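Local coordinates for protein thymidylate synthase ThyX (Streptomyces cacaoi subsp. asoensis, PDB 4P5A) that is an FAD-binding homotetrameric UMP/dUMP methylase that probably takes its methyl group from methylenetetrahydrofolate and uses NADPH as reductant, at residues I12-V17 / M70-R75; R88-N93 / L177-N182. All blocks are in the same frame, centred on the assembly; numbering follows the deposited sequence.

Interaction 1: residues I12-V17 / M70-R75; sequences ITVELV and MTFLVR
Leu16 lays its CD1 methyl over one face of the Phe72 ring, a CH-pi contact with CD1 4.2 Å from the ring centroid and 28° off the ring normal. The two residues form a non-hydrogen-bonded pair of an antiparallel ladder that joins strand 13-20, outermost in this chain's sheet, to strand 69-77. Outward along Phe72, CB passes the Glu15 carbonyl, CB to O being 3.9 Å, and CG stands anti to the carbonyl carbon (chi1 -66°), which sends the ring down the face it shares with Val14 and Leu16. CD1 then meets Val14 CG1 at 3.6 Å, and CE1 meets Leu16 CD1 at 3.8 Å; CZ at the tip still borders the same leucine methyl. Glu15 O, from the residue between Val14 and Leu16, lies at the ring edge, near its plane, while accepting a bond from Leu73 N at 2.8 Å. Replacing Phe72 by alanine would probably strip the Leu16 methyl and Val14 CG1 of their shared aromatic partner and open a gap on this face. The opposite face is mixed, with Leu73 set among Thr13, Glu15 and Arg75. Thr13 OG1 donates to a water at 2.6 Å, which in turn donates to Leu73 O at 2.9 Å and Glu15 OE1 at 3.2 Å. Leu73 O also accepts from Glu15 N, so two donors grip it. Beyond the water, Val17 CG2 packs against Leu73 CB, and Leu73 also touches Val32 of a second subunit. With five backbone bonds setting the register, the ring face adds apolar packing, while the water couples Thr13 to Glu15 and Leu73.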
ATOM      1  N   ILE B  12      23.747  -8.207 -15.113  1.00 16.49           N
ATOM      2  CA  ILE B  12      22.696  -7.510 -14.383  1.00 18.29           C
ATOM      3  C   ILE B  12      23.239  -7.476 -12.990  1.00 18.07           C
ATOM      4  O   ILE B  12      23.623  -8.539 -12.476  1.00 20.62           O
ATOM      5  CB  ILE B  12      21.509  -8.422 -14.321  1.00 20.01           C
ATOM      6  CG1 ILE B  12      20.962  -8.772 -15.692  1.00 27.98           C
ATOM      7  CG2 ILE B  12      20.403  -7.669 -13.602  1.00 21.41           C
ATOM      8  CD1 ILE B  12      20.283  -7.743 -16.314  1.00 25.87           C
ATOM      9  N   THR B  13      23.402  -6.305 -12.424  1.00 17.29           N
ATOM     10  CA  THR B  13      24.109  -6.243 -11.143  1.00 17.66           C
ATOM     11  C   THR B  13      23.227  -5.733 -10.021  1.00 14.02           C
ATOM     12  O   THR B  13      22.321  -4.931 -10.226  1.00 13.35           O
ATOM     13  CB  THR B  13      25.320  -5.403 -11.196  1.00 20.09           C
ATOM     14  OG1 THR B  13      24.950  -4.080 -11.326  1.00 22.87           O
ATOM     15  CG2 THR B  13      26.247  -5.781 -12.394  1.00 24.59           C
ATOM     16  N   VAL B  14      23.471  -6.270  -8.855  1.00 12.37           N
ATOM     17  CA  VAL B  14      22.710  -5.957  -7.617  1.00 11.25           C
ATOM     18  C   VAL B  14      23.786  -5.834  -6.537  1.00 12.07           C
ATOM     19  O   VAL B  14      24.678  -6.738  -6.373  1.00 12.58           O
ATOM     20  CB  VAL B  14      21.772  -7.101  -7.241  1.00 14.40           C
ATOM     21  CG1 VAL B  14      21.237  -6.903  -5.857  1.00 13.21           C
ATOM     22  CG2 VAL B  14      20.596  -7.229  -8.252  1.00 13.15           C
ATOM     23  N   GLU B  15      23.771  -4.706  -5.837  1.00 12.25           N
ATOM     24  CA  GLU B  15      24.684  -4.561  -4.651  1.00 14.63           C
ATOM     25  C   GLU B  15      23.830  -4.182  -3.489  1.00 12.68           C
ATOM     26  O   GLU B  15      23.027  -3.293  -3.604  1.00 13.66           O
ATOM     27  CB  GLU B  15      25.696  -3.430  -4.894  1.00 16.11           C
ATOM     28  CG  GLU B  15      26.644  -3.745  -6.091  1.00 23.91           C
ATOM     29  CD  GLU B  15      27.274  -2.463  -6.696  1.00 36.72           C
ATOM     30  OE1 GLU B  15      27.325  -2.392  -7.962  1.00 39.24           O
ATOM     31  OE2 GLU B  15      27.644  -1.540  -5.878  1.00 38.74           O
ATOM     32  N   LEU B  16      24.134  -4.723  -2.295  1.00 11.59           N
ATOM     33  CA  LEU B  16      23.417  -4.224  -1.105  1.00 12.27           C
ATOM     34  C   LEU B  16      24.110  -2.898  -0.619  1.00 15.79           C
ATOM     35  O   LEU B  16      25.336  -2.856  -0.334  1.00 18.24           O
ATOM     36  CB  LEU B  16      23.482  -5.305   0.006  1.00 12.56           C
ATOM     37  CG  LEU B  16      22.856  -4.872   1.336  1.00 13.79           C
ATOM     38  CD1 LEU B  16      21.330  -4.936   1.154  1.00 10.73           C
ATOM     39  CD2 LEU B  16      23.236  -5.923   2.437  1.00 17.91           C
ATOM     40  N   VAL B  17      23.393  -1.801  -0.647  1.00 13.61           N
ATOM     41  CA  VAL B  17      23.882  -0.450  -0.305  1.00 16.04           C
ATOM     42  C   VAL B  17      23.837  -0.314   1.186  1.00 18.15           C
ATOM     43  O   VAL B  17      24.766   0.246   1.778  1.00 15.48           O
ATOM     44  CB  VAL B  17      22.911   0.656  -0.865  1.00 18.67           C
ATOM     45  CG1 VAL B  17      23.223   2.086  -0.305  1.00 25.83           C
ATOM     46  CG2 VAL B  17      22.802   0.624  -2.331  1.00 23.32           C
ATOM     47  N   MET B  70      16.170  -3.250   3.699  1.00  8.99           N
ATOM     48  CA  MET B  70      17.363  -3.533   2.899  1.00  7.68           C
ATOM     49  C   MET B  70      17.348  -2.611   1.705  1.00 10.86           C
ATOM     50  O   MET B  70      16.270  -2.474   1.085  1.00 10.36           O
ATOM     51  CB  MET B  70      17.296  -4.977   2.374  1.00 10.61           C
ATOM     52  CG  MET B  70      17.697  -6.002   3.518  1.00 10.80           C
ATOM     53  SD  MET B  70      17.172  -7.689   2.965  1.00 13.82           S
ATOM     54  CE  MET B  70      15.314  -7.703   3.272  1.00 11.28           C
ATOM     55  N   THR B  71      18.483  -2.056   1.331  1.00  8.39           N
ATOM     56  CA  THR B  71      18.430  -1.160   0.110  1.00  7.82           C
ATOM     57  C   THR B  71      19.421  -1.709  -0.885  1.00  9.73           C
ATOM     58  O   THR B  71      20.591  -1.922  -0.545  1.00 10.57           O
ATOM     59  CB  THR B  71      18.873   0.244   0.474  1.00  9.30           C
ATOM     60  OG1 THR B  71      17.897   0.863   1.407  1.00 11.92           O
ATOM     61  CG2 THR B  71      19.069   1.178  -0.763  1.00 12.73           C
ATOM     62  N   PHE B  72      18.976  -1.911  -2.104  1.00  7.79           N
ATOM     63  CA  PHE B  72      19.824  -2.457  -3.174  1.00  8.87           C
ATOM     64  C   PHE B  72      20.082  -1.410  -4.237  1.00 10.16           C
ATOM     65  O   PHE B  72      19.157  -0.676  -4.629  1.00 12.49           O
ATOM     66  CB  PHE B  72      19.121  -3.630  -3.862  1.00  9.07           C
ATOM     67  CG  PHE B  72      18.928  -4.811  -2.953  1.00  9.25           C
ATOM     68  CD1 PHE B  72      20.038  -5.647  -2.671  1.00  8.27           C
ATOM     69  CD2 PHE B  72      17.701  -5.046  -2.361  1.00 10.39           C
ATOM     70  CE1 PHE B  72      19.883  -6.785  -1.843  1.00 13.61           C
ATOM     71  CE2 PHE B  72      17.535  -6.166  -1.514  1.00 13.64           C
ATOM     72  CZ  PHE B  72      18.632  -7.002  -1.255  1.00 11.74           C
ATOM     73  N   LEU B  73      21.264  -1.453  -4.812  1.00  9.62           N
ATOM     74  CA  LEU B  73      21.561  -0.720  -6.047  1.00  8.39           C
ATOM     75  C   LEU B  73      21.489  -1.731  -7.164  1.00 10.25           C
ATOM     76  O   LEU B  73      22.234  -2.760  -7.177  1.00 12.62           O
ATOM     77  CB  LEU B  73      23.036  -0.161  -6.011  1.00 10.44           C
ATOM     78  CG  LEU B  73      23.565   0.615  -7.276  1.00 13.82           C
ATOM     79  CD1 LEU B  73      22.705   1.836  -7.600  1.00 16.97           C
ATOM     80  CD2 LEU B  73      25.006   1.142  -6.869  1.00 21.37           C
ATOM     81  N   VAL B  74      20.628  -1.461  -8.150  1.00  8.88           N
ATOM     82  CA  VAL B  74      20.376  -2.417  -9.204  1.00  8.35           C
ATOM     83  C   VAL B  74      20.705  -1.742 -10.548  1.00 10.61           C
ATOM     84  O   VAL B  74      20.293  -0.642 -10.810  1.00 10.65           O
ATOM     85  CB  VAL B  74      18.845  -2.789  -9.232  1.00 10.03           C
ATOM     86  CG1 VAL B  74      18.553  -3.797 -10.399  1.00 11.42           C
ATOM     87  CG2 VAL B  74      18.444  -3.437  -7.859  1.00  9.68           C
ATOM     88  N   ARG B  75      21.488  -2.411 -11.395  1.00  8.87           N
ATOM     89  CA  ARG B  75      21.663  -1.986 -12.756  1.00 10.50           C
ATOM     90  C   ARG B  75      21.134  -3.024 -13.755  1.00 10.85           C
ATOM     91  O   ARG B  75      21.552  -4.206 -13.727  1.00 12.43           O
ATOM     92  CB  ARG B  75      23.169  -1.761 -13.016  1.00 14.62           C
ATOM     93  CG  ARG B  75      23.472  -1.131 -14.427  1.00 20.90           C
ATOM     94  CD  ARG B  75      25.033  -0.754 -14.598  1.00 32.98           C
ATOM     95  NE  ARG B  75      25.640  -0.486 -13.287  1.00 41.75           N
ATOM     96  CZ  ARG B  75      25.734   0.713 -12.704  1.00 44.40           C
ATOM     97  NH1 ARG B  75      25.308   1.825 -13.321  1.00 45.84           N
ATOM     98  NH2 ARG B  75      26.270   0.810 -11.502  1.00 47.30           N
TER
HETATM   99  O   HOH W   1      24.405  -2.864  -9.149  1.00 23.83           O

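Interaction 2: residues R88-N93 / L177-N182; sequences RTWSFN and LYATCN. With FAD (flavin-adenine dinucleotide), chain H.
Cys181 sits over one face of the Trp90 indole: its CB is 3.5 Å from the centroid of the six-membered ring, 8° off the normal, and SG is 3.9 Å from the same centroid, a sulfur-aromatic contact. With chi1 at 51°, SG lies between the backbone N and the carbonyl carbon, which keeps it above the ring alongside CB. Ala179 CB fits at two ring edges at once, 3.7 Å from both Trp90 CZ3 and Phe92 CE1, while Leu177 CD1 meets Phe92 CD1. Four backbone bonds, two each for the pairs Ser91-Thr180 and Asn93-Tyr178, fix this antiparallel ladder. The strand 91-94 side belongs to the ThyX signature RHRX7S, which begins with Arg86, His87 and Arg88 and closes at Ser96. Toward its start the packing gives way to partly exposed Arg88 and Thr89, and a water bridges Thr89 O to Asn182 N. Here Arg88 turns to FAD instead: its backbone N and its NE both donate to O2A, NE at 2.8 Å and nearly straight, and NH2 reaches O1P at 3.0 Å. FAD N7A lies 3.2 Å above the centre of the guanidinium plane; NH2 also forms a salt bridge to Glu66 of a fourth subunit.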
ATOM      1  N   ARG B  88       4.579  -3.029  -5.553  1.00  7.11           N
ATOM      2  CA  ARG B  88       4.171  -1.765  -4.966  1.00  5.56           C
ATOM      3  C   ARG B  88       4.510  -1.650  -3.506  1.00  7.63           C
ATOM      4  O   ARG B  88       4.444  -0.533  -2.951  1.00  9.05           O
ATOM      5  CB  ARG B  88       2.601  -1.666  -5.126  1.00  5.70           C
ATOM      6  CG  ARG B  88       2.255  -1.419  -6.565  1.00  8.55           C
ATOM      7  CD  ARG B  88       0.689  -1.753  -6.697  1.00 10.88           C
ATOM      8  NE  ARG B  88       0.416  -3.186  -6.491  1.00  9.50           N
ATOM      9  CZ  ARG B  88      -0.842  -3.681  -6.627  1.00  7.67           C
ATOM     10  NH1 ARG B  88      -1.872  -2.823  -6.873  1.00 10.45           N
ATOM     11  NH2 ARG B  88      -1.043  -4.989  -6.511  1.00  9.03           N
ATOM     12  N   THR B  89       4.915  -2.765  -2.894  1.00  7.22           N
ATOM     13  CA  THR B  89       5.312  -2.680  -1.480  1.00  9.04           C
ATOM     14  C   THR B  89       6.779  -2.233  -1.300  1.00 11.50           C
ATOM     15  O   THR B  89       7.216  -2.153  -0.181  1.00 13.80           O
ATOM     16  CB  THR B  89       5.226  -4.042  -0.844  1.00 12.03           C
ATOM     17  OG1 THR B  89       5.747  -5.084  -1.702  1.00 17.16           O
ATOM     18  CG2 THR B  89       3.780  -4.445  -0.754  1.00 11.60           C
ATOM     19  N   TRP B  90       7.495  -1.999  -2.393  1.00  6.85           N
ATOM     20  CA  TRP B  90       8.893  -1.561  -2.312  1.00  6.73           C
ATOM     21  C   TRP B  90       8.975  -0.020  -2.503  1.00  7.88           C
ATOM     22  O   TRP B  90       7.976   0.609  -2.879  1.00  9.63           O
ATOM     23  CB  TRP B  90       9.650  -2.173  -3.499  1.00  8.81           C
ATOM     24  CG  TRP B  90       9.903  -3.689  -3.359  1.00  8.37           C
ATOM     25  CD1 TRP B  90       8.971  -4.690  -3.148  1.00 10.80           C
ATOM     26  CD2 TRP B  90      11.148  -4.285  -3.543  1.00  7.09           C
ATOM     27  NE1 TRP B  90       9.650  -5.940  -3.177  1.00  6.31           N
ATOM     28  CE2 TRP B  90      10.997  -5.677  -3.378  1.00  6.43           C
ATOM     29  CE3 TRP B  90      12.440  -3.758  -3.722  1.00  6.09           C
ATOM     30  CZ2 TRP B  90      12.084  -6.587  -3.501  1.00  9.34           C
ATOM     31  CZ3 TRP B  90      13.573  -4.660  -3.837  1.00  8.92           C
ATOM     32  CH2 TRP B  90      13.350  -6.081  -3.690  1.00 10.77           C
ATOM     33  N   SER B  91      10.158   0.546  -2.247  1.00  7.87           N
ATOM     34  CA  SER B  91      10.440   1.931  -2.539  1.00  6.49           C
ATOM     35  C   SER B  91      11.523   1.931  -3.590  1.00  8.33           C
ATOM     36  O   SER B  91      12.442   1.135  -3.516  1.00  8.47           O
ATOM     37  CB  SER B  91      11.011   2.616  -1.269  1.00  9.29           C
ATOM     38  OG  SER B  91       9.871   2.673  -0.336  1.00  8.85           O
ATOM     39  N   PHE B  92      11.425   2.838  -4.551  1.00  7.71           N
ATOM     40  CA  PHE B  92      12.394   2.916  -5.690  1.00  6.63           C
ATOM     41  C   PHE B  92      12.829   4.352  -5.931  1.00  8.67           C
ATOM     42  O   PHE B  92      12.023   5.282  -5.688  1.00 10.72           O
ATOM     43  CB  PHE B  92      11.714   2.448  -6.990  1.00  8.27           C
ATOM     44  CG  PHE B  92      11.210   1.035  -6.909  1.00  8.68           C
ATOM     45  CD1 PHE B  92      12.111  -0.041  -6.840  1.00 12.76           C
ATOM     46  CD2 PHE B  92       9.791   0.772  -6.869  1.00  9.15           C
ATOM     47  CE1 PHE B  92      11.676  -1.355  -6.767  1.00 11.61           C
ATOM     48  CE2 PHE B  92       9.382  -0.623  -6.795  1.00  9.77           C
ATOM     49  CZ  PHE B  92      10.324  -1.618  -6.735  1.00 10.18           C
ATOM     50  N   ASN B  93      14.054   4.545  -6.435  1.00  7.59           N
ATOM     51  CA  ASN B  93      14.391   5.864  -7.003  1.00  7.74           C
ATOM     52  C   ASN B  93      15.392   5.541  -8.098  1.00  9.41           C
ATOM     53  O   ASN B  93      16.418   4.927  -7.825  1.00  9.16           O
ATOM     54  CB  ASN B  93      15.067   6.824  -6.031  1.00  9.19           C
ATOM     55  CG  ASN B  93      15.025   8.263  -6.621  1.00 13.27           C
ATOM     56  OD1 ASN B  93      16.122   8.899  -6.887  1.00 19.17           O
ATOM     57  ND2 ASN B  93      13.810   8.741  -6.933  1.00 11.54           N
ATOM     58  N   LEU B 177      19.033   2.091 -10.316  1.00  8.30           N
ATOM     59  CA  LEU B 177      18.067   2.623  -9.321  1.00  7.56           C
ATOM     60  C   LEU B 177      18.428   2.037  -7.944  1.00  7.80           C
ATOM     61  O   LEU B 177      19.146   1.026  -7.839  1.00  9.16           O
ATOM     62  CB  LEU B 177      16.600   2.169  -9.697  1.00  7.47           C
ATOM     63  CG  LEU B 177      16.339   0.667  -9.654  1.00 11.72           C
ATOM     64  CD1 LEU B 177      14.778   0.449  -9.391  1.00 21.66           C
ATOM     65  CD2 LEU B 177      16.600  -0.121 -10.941  1.00 13.54           C
ATOM     66  N   TYR B 178      17.924   2.701  -6.882  1.00  7.09           N
ATOM     67  CA  TYR B 178      17.858   2.100  -5.566  1.00  8.90           C
ATOM     68  C   TYR B 178      16.485   1.458  -5.422  1.00  8.16           C
ATOM     69  O   TYR B 178      15.451   2.045  -5.872  1.00  9.34           O
ATOM     70  CB  TYR B 178      17.946   3.227  -4.541  1.00  7.20           C
ATOM     71  CG  TYR B 178      19.363   3.563  -4.101  1.00  8.20           C
ATOM     72  CD1 TYR B 178      19.630   4.030  -2.787  1.00 12.87           C
ATOM     73  CD2 TYR B 178      20.417   3.506  -4.993  1.00 12.39           C
ATOM     74  CE1 TYR B 178      20.977   4.445  -2.421  1.00 13.35           C
ATOM     75  CE2 TYR B 178      21.732   3.924  -4.651  1.00 14.90           C
ATOM     76  CZ  TYR B 178      21.990   4.366  -3.310  1.00 14.15           C
ATOM     77  OH  TYR B 178      23.335   4.714  -3.063  1.00 17.38           O
ATOM     78  N   ALA B 179      16.467   0.304  -4.774  1.00  8.91           N
ATOM     79  CA  ALA B 179      15.211  -0.491  -4.520  1.00  8.39           C
ATOM     80  C   ALA B 179      15.343  -0.940  -3.054  1.00  7.44           C
ATOM     81  O   ALA B 179      16.360  -1.614  -2.653  1.00  9.16           O
ATOM     82  CB  ALA B 179      15.133  -1.734  -5.436  1.00  8.31           C
ATOM     83  N   THR B 180      14.394  -0.479  -2.235  1.00  8.36           N
ATOM     84  CA  THR B 180      14.402  -0.756  -0.791  1.00  8.00           C
ATOM     85  C   THR B 180      13.160  -1.614  -0.415  1.00  9.14           C
ATOM     86  O   THR B 180      12.061  -1.358  -0.883  1.00  9.62           O
ATOM     87  CB  THR B 180      14.439   0.617   0.044  1.00  9.56           C
ATOM     88  OG1 THR B 180      15.731   1.258  -0.198  1.00  9.69           O
ATOM     89  CG2 THR B 180      14.307   0.354   1.551  1.00 13.42           C
ATOM     90  N   CYS B 181      13.370  -2.637   0.429  1.00  7.68           N
ATOM     91  CA  CYS B 181      12.252  -3.574   0.766  1.00  9.13           C
ATOM     92  C   CYS B 181      12.489  -3.972   2.202  1.00 11.34           C
ATOM     93  O   CYS B 181      13.601  -3.789   2.723  1.00 12.92           O
ATOM     94  CB  CYS B 181      12.281  -4.908  -0.110  1.00  9.67           C
ATOM     95  SG  CYS B 181      13.841  -5.679  -0.082  1.00 17.04           S
ATOM     96  N   ASN B 182      11.422  -4.387   2.850  1.00  8.61           N
ATOM     97  CA  ASN B 182      11.586  -5.173   4.079  1.00  7.04           C
ATOM     98  C   ASN B 182      11.588  -6.673   3.687  1.00  6.36           C
ATOM     99  O   ASN B 182      11.304  -7.035   2.518  1.00  8.02           O
ATOM    100  CB  ASN B 182      10.541  -4.830   5.135  1.00  7.38           C
ATOM    101  CG  ASN B 182       9.109  -5.097   4.652  1.00 10.10           C
ATOM    102  OD1 ASN B 182       8.819  -6.209   4.179  1.00  8.68           O
ATOM    103  ND2 ASN B 182       8.194  -4.062   4.729  1.00  9.00           N
TER
HETATM  104  PA  FAD H 302       2.852  -6.031  -4.941  1.00  9.96           P
HETATM  105  O1A FAD H 302       4.136  -5.985  -4.229  1.00 10.42           O
HETATM  106  O2A FAD H 302       2.402  -4.966  -5.792  1.00  8.49           O
HETATM  107  O5B FAD H 302       1.749  -6.361  -3.893  1.00 10.01           O
HETATM  108  C5B FAD H 302       1.939  -7.453  -2.908  1.00  9.08           C
HETATM  109  C4B FAD H 302       0.610  -7.898  -2.361  1.00  9.19           C
HETATM  110  O4B FAD H 302      -0.038  -6.762  -1.751  1.00 12.77           O
HETATM  111  C3B FAD H 302      -0.338  -8.322  -3.438  1.00  8.32           C
HETATM  112  O3B FAD H 302      -0.125  -9.710  -3.793  1.00 12.46           O
HETATM  113  C2B FAD H 302      -1.724  -8.134  -2.794  1.00 11.43           C
HETATM  114  O2B FAD H 302      -1.872  -9.210  -1.797  1.00 13.99           O
HETATM  115  C1B FAD H 302      -1.500  -6.817  -1.988  1.00  9.89           C
HETATM  116  N9A FAD H 302      -1.879  -5.587  -2.706  1.00 10.62           N
HETATM  117  C8A FAD H 302      -1.083  -4.521  -2.899  1.00 11.13           C
HETATM  118  N7A FAD H 302      -1.753  -3.536  -3.494  1.00 10.08           N
HETATM  119  C5A FAD H 302      -3.066  -3.979  -3.627  1.00  9.40           C
HETATM  120  C6A FAD H 302      -4.274  -3.453  -4.151  1.00 11.57           C
HETATM  121  N6A FAD H 302      -4.365  -2.184  -4.661  1.00  9.37           N
HETATM  122  N1A FAD H 302      -5.383  -4.261  -4.118  1.00 11.46           N
HETATM  123  C2A FAD H 302      -5.371  -5.495  -3.563  1.00  9.83           C
HETATM  124  N3A FAD H 302      -4.235  -6.037  -3.052  1.00 11.72           N
HETATM  125  C4A FAD H 302      -3.086  -5.306  -3.129  1.00 11.77           C
HETATM  126  N1  FAD H 302       1.379  -7.585 -15.252  1.00  7.63           N
HETATM  127  C2  FAD H 302       0.627  -7.015 -16.246  1.00 12.73           C
HETATM  128  O2  FAD H 302       0.317  -5.835 -16.265  1.00  9.89           O
HETATM  129  N3  FAD H 302       0.331  -7.767 -17.359  1.00 11.69           N
HETATM  130  C4  FAD H 302       0.772  -9.079 -17.476  1.00 12.09           C
HETATM  131  O4  FAD H 302       0.389  -9.710 -18.499  1.00 13.23           O
HETATM  132  C4X FAD H 302       1.522  -9.663 -16.439  1.00 12.48           C
HETATM  133  N5  FAD H 302       1.891 -11.027 -16.421  1.00 14.50           N
HETATM  134  C5X FAD H 302       2.809 -11.483 -15.429  1.00 16.95           C
HETATM  135  C6  FAD H 302       3.453 -12.741 -15.467  1.00 16.50           C
HETATM  136  C7  FAD H 302       4.330 -13.175 -14.461  1.00 19.19           C
HETATM  137  C7M FAD H 302       4.938 -14.573 -14.666  1.00 20.19           C
HETATM  138  C8  FAD H 302       4.698 -12.357 -13.355  1.00 14.12           C
HETATM  139  C8M FAD H 302       5.624 -12.837 -12.194  1.00 15.32           C
HETATM  140  C9  FAD H 302       4.085 -11.083 -13.297  1.00 16.19           C
HETATM  141  C9A FAD H 302       3.199 -10.639 -14.347  1.00 12.03           C
HETATM  142  N10 FAD H 302       2.594  -9.355 -14.278  1.00 14.35           N
HETATM  143  C10 FAD H 302       1.812  -8.892 -15.338  1.00 13.81           C
HETATM  144  C1' FAD H 302       2.948  -8.405 -13.183  1.00 11.77           C
HETATM  145  C2' FAD H 302       1.950  -8.870 -12.031  1.00 13.17           C
HETATM  146  O2' FAD H 302       0.551  -8.628 -12.370  1.00 11.89           O
HETATM  147  C3' FAD H 302       2.167  -8.008 -10.760  1.00  9.97           C
HETATM  148  O3' FAD H 302       2.105  -6.593 -11.015  1.00 12.66           O
HETATM  149  C4' FAD H 302       3.614  -8.298 -10.092  1.00 12.78           C
HETATM  150  O4' FAD H 302       3.868  -9.662 -10.169  1.00 14.98           O
HETATM  151  C5' FAD H 302       3.589  -7.791  -8.627  1.00 10.51           C
HETATM  152  O5' FAD H 302       2.838  -8.749  -7.851  1.00  9.42           O
HETATM  153  P   FAD H 302       1.873  -8.167  -6.694  1.00 10.40           P
HETATM  154  O1P FAD H 302       0.838  -7.211  -7.194  1.00  9.50           O
HETATM  155  O2P FAD H 302       1.334  -9.373  -6.039  1.00 11.40           O
HETATM  156  O3P FAD H 302       2.861  -7.373  -5.736  1.00 10.78           O
HETATM  157  O   HOH W   2       9.076  -3.022   1.680  1.00 14.99           O

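How the interactions relate
Interactions 1 and 2 hold the two outer pairs of one four-stranded antiparallel sheet, and its inner strands 69-77 and 174-181 join them. Phe72 N lies 2.7 Å from Ala179 O, a probable backbone hydrogen bond, and Thr71 OG1 lies 2.7 Å from Thr180 OG1. All nine touching residues of interaction 2 are buried, whereas interaction 1 is partly exposed along strand 13-20. Accordingly, interaction 1 places a water and a carboxylate on one face, while interaction 2 packs aromatic rings against a thiol and small methyls and ends at the flavin cofactor. Both touch the second subunit, but interaction 2 also reaches a third and a fourth, in keeping with cofactor sites built from several monomers.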